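Putative periplasmic or exported protein (Salmonella enterica subsp. enterica serovar Typhimurium, PDB 4GQZ) probably binds copper in the periplasm and contributes to copper resistance. Local coordinates at residues B[36-41]-B[47-52]. Numbering follows the deposited sequence.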
ATOM      1  N   LEU B  36      -9.078  15.092 -16.179  1.00 27.13           N
ATOM      2  CA  LEU B  36      -8.278  14.053 -16.821  1.00 28.56           C
ATOM      3  C   LEU B  36      -9.203  13.205 -17.691  1.00 26.00           C
ATOM      4  O   LEU B  36     -10.423  13.327 -17.577  1.00 27.86           O
ATOM      5  CB  LEU B  36      -7.627  13.192 -15.737  1.00 28.45           C
ATOM      6  CG  LEU B  36      -6.164  13.445 -15.380  1.00 28.19           C
ATOM      7  CD1 LEU B  36      -5.797  14.905 -15.432  1.00 27.10           C
ATOM      8  CD2 LEU B  36      -5.850  12.857 -14.012  1.00 27.43           C
ATOM      9  N   PRO B  37      -8.636  12.343 -18.570  1.00 27.37           N
ATOM     10  CA  PRO B  37      -9.474  11.490 -19.426  1.00 28.45           C
ATOM     11  C   PRO B  37     -10.298  10.442 -18.677  1.00 30.17           C
ATOM     12  O   PRO B  37     -11.323  10.006 -19.192  1.00 31.60           O
ATOM     13  CB  PRO B  37      -8.453  10.807 -20.342  1.00 29.66           C
ATOM     14  CG  PRO B  37      -7.317  11.755 -20.407  1.00 30.21           C
ATOM     15  CD  PRO B  37      -7.233  12.355 -19.027  1.00 27.52           C
ATOM     16  N   TYR B  38      -9.853  10.041 -17.487  1.00 30.32           N
ATOM     17  CA  TYR B  38     -10.585   9.076 -16.664  1.00 28.22           C
ATOM     18  C   TYR B  38     -10.821   9.758 -15.323  1.00 27.39           C
ATOM     19  O   TYR B  38     -10.192  10.780 -15.032  1.00 26.23           O
ATOM     20  CB  TYR B  38      -9.755   7.796 -16.460  1.00 26.95           C
ATOM     21  CG  TYR B  38      -8.385   8.095 -15.908  1.00 25.45           C
ATOM     22  CD1 TYR B  38      -7.357   8.486 -16.748  1.00 27.72           C
ATOM     23  CD2 TYR B  38      -8.127   8.017 -14.544  1.00 26.72           C
ATOM     24  CE1 TYR B  38      -6.115   8.799 -16.261  1.00 30.22           C
ATOM     25  CE2 TYR B  38      -6.881   8.322 -14.042  1.00 27.48           C
ATOM     26  CZ  TYR B  38      -5.878   8.716 -14.909  1.00 30.22           C
ATOM     27  OH  TYR B  38      -4.626   9.029 -14.434  1.00 28.47           O
ATOM     28  N   SER B  39     -11.726   9.211 -14.513  1.00 26.20           N
ATOM     29  CA  SER B  39     -11.957   9.754 -13.180  1.00 25.74           C
ATOM     30  C   SER B  39     -11.179   8.975 -12.108  1.00 23.38           C
ATOM     31  O   SER B  39     -10.982   7.761 -12.214  1.00 20.74           O
ATOM     32  CB  SER B  39     -13.443   9.763 -12.844  1.00 27.96           C
ATOM     33  OG  SER B  39     -13.872   8.481 -12.434  1.00 33.17           O
ATOM     34  N   ALA B  40     -10.732   9.693 -11.083  1.00 21.87           N
ATOM     35  CA  ALA B  40      -9.998   9.097  -9.979  1.00 21.64           C
ATOM     36  C   ALA B  40     -10.259   9.902  -8.719  1.00 21.34           C
ATOM     37  O   ALA B  40     -10.048  11.127  -8.684  1.00 20.96           O
ATOM     38  CB  ALA B  40      -8.505   9.076 -10.289  1.00 21.89           C
ATOM     39  N   SER B  41     -10.726   9.218  -7.683  1.00 19.91           N
ATOM     40  CA  SER B  41     -10.895   9.852  -6.396  1.00 21.66           C
ATOM     41  C   SER B  41     -10.313   8.928  -5.337  1.00 21.56           C
ATOM     42  O   SER B  41     -10.133   7.725  -5.578  1.00 20.49           O
ATOM     43  CB  SER B  41     -12.370  10.140  -6.135  1.00 22.58           C
ATOM     44  OG  SER B  41     -13.125   8.957  -6.256  1.00 25.50           O
ATOM     45  N   LEU B  47      -8.522   3.719  -3.667  1.00 17.70           N
ATOM     46  CA  LEU B  47      -8.431   4.579  -4.835  1.00 18.57           C
ATOM     47  C   LEU B  47      -9.528   4.094  -5.794  1.00 19.47           C
ATOM     48  O   LEU B  47      -9.574   2.908  -6.118  1.00 18.18           O
ATOM     49  CB  LEU B  47      -7.066   4.385  -5.481  1.00 19.54           C
ATOM     50  CG  LEU B  47      -6.431   5.391  -6.437  1.00 23.08           C
ATOM     51  CD1 LEU B  47      -5.827   4.666  -7.623  1.00 20.53           C
ATOM     52  CD2 LEU B  47      -7.355   6.544  -6.841  1.00 20.45           C
ATOM     53  N   LYS B  48     -10.432   4.976  -6.217  1.00 19.64           N
ATOM     54  CA  LYS B  48     -11.510   4.582  -7.144  1.00 20.88           C
ATOM     55  C   LYS B  48     -11.227   5.116  -8.532  1.00 21.62           C
ATOM     56  O   LYS B  48     -10.983   6.310  -8.707  1.00 20.14           O
ATOM     57  CB  LYS B  48     -12.868   5.116  -6.690  1.00 21.62           C
ATOM     58  CG  LYS B  48     -13.291   4.733  -5.286  1.00 25.04           C
ATOM     59  CD  LYS B  48     -14.558   5.526  -4.912  1.00 30.19           C
ATOM     60  CE  LYS B  48     -14.931   5.376  -3.440  1.00 33.63           C
ATOM     61  NZ  LYS B  48     -15.919   6.425  -3.024  1.00 35.34           N
ATOM     62  N   LEU B  49     -11.286   4.239  -9.529  1.00 19.81           N
ATOM     63  CA  LEU B  49     -10.962   4.641 -10.890  1.00 21.66           C
ATOM     64  C   LEU B  49     -12.109   4.294 -11.813  1.00 21.54           C
ATOM     65  O   LEU B  49     -12.776   3.276 -11.625  1.00 21.20           O
ATOM     66  CB  LEU B  49      -9.703   3.931 -11.386  1.00 20.83           C
ATOM     67  CG  LEU B  49      -8.403   4.120 -10.609  1.00 20.79           C
ATOM     68  CD1 LEU B  49      -7.352   3.074 -11.045  1.00 22.75           C
ATOM     69  CD2 LEU B  49      -7.887   5.522 -10.798  1.00 20.53           C
ATOM     70  N   SER B  50     -12.329   5.140 -12.817  1.00 23.40           N
ATOM     71  CA  SER B  50     -13.371   4.869 -13.803  1.00 25.88           C
ATOM     72  C   SER B  50     -13.062   5.425 -15.197  1.00 29.25           C
ATOM     73  O   SER B  50     -12.469   6.498 -15.332  1.00 27.31           O
ATOM     74  CB  SER B  50     -14.724   5.366 -13.302  1.00 28.30           C
ATOM     75  OG  SER B  50     -15.771   4.853 -14.119  1.00 31.69           O
ATOM     76  N   ASP B  51     -13.486   4.673 -16.218  1.00 30.08           N
ATOM     77  CA  ASP B  51     -13.300   5.006 -17.633  1.00 34.36           C
ATOM     78  C   ASP B  51     -14.647   5.453 -18.192  1.00 35.13           C
ATOM     79  O   ASP B  51     -14.746   5.995 -19.296  1.00 38.62           O
ATOM     80  CB  ASP B  51     -12.833   3.743 -18.393  1.00 35.39           C
ATOM     81  CG  ASP B  51     -12.138   4.061 -19.716  1.00 39.86           C
ATOM     82  OD1 ASP B  51     -12.460   5.099 -20.339  1.00 45.49           O
ATOM     83  OD2 ASP B  51     -11.268   3.260 -20.136  1.00 40.22           O
ATOM     84  N   GLY B  52     -15.690   5.217 -17.414  1.00 33.88           N
ATOM     85  CA  GLY B  52     -17.047   5.463 -17.856  1.00 36.62           C
ATOM     86  C   GLY B  52     -17.959   5.193 -16.686  1.00 36.06           C
ATOM     87  O   GLY B  52     -17.688   5.664 -15.580  1.00 35.82           O
TER
HETATM   88  O   HOH W   1     -13.619   7.280  -9.950  1.00 25.67           O
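The carbonyl O of Lys48 accepts a bond from Ser41 N (3.1 Å) in the carbonyl plane, with a C-H contact from Ala40 CA (3.2 Å) on the same side and a weak water bond from another, the water also pairing with Ser39 OG. The same residue returns a bond, Lys48 N to Ser41 O, at 2.8 Å and nearly straight. Two residues along, Ser39 and Ser50 exchange a second reciprocal pair, Ser50 N tilted 26° from the plane of the Ser39 carbonyl. Two hydrogen-bonded pairs flanking the non-hydrogen-bonded pair Ala40–Leu49, with strands 39-41 and 47-50 running at 170°, mark antiparallel pairing; strands 39-42 and 46-50, joined by a short turn, form a beta hairpin, the centre of a four-strand sheet. Side chains alternate accordingly. On the face of Ser39, Ser41, Lys48 and Ser50, Ser39 OG lies 3.3 Å from Ser50 CB; its chi1 of 80° sets the hydroxyl between backbone N and carbonyl carbon, near the water. The other face carries mainly apolar contacts: Leu49 CD2 packs on Ala40 CB at 3.6 Å and approaches Tyr38 CE2 obliquely. Leu47 CD2 reaches Ser41 O. Helix 20-28 meets Leu47 and Tyr38, and Phe9 of helix 5-12 meets Leu49.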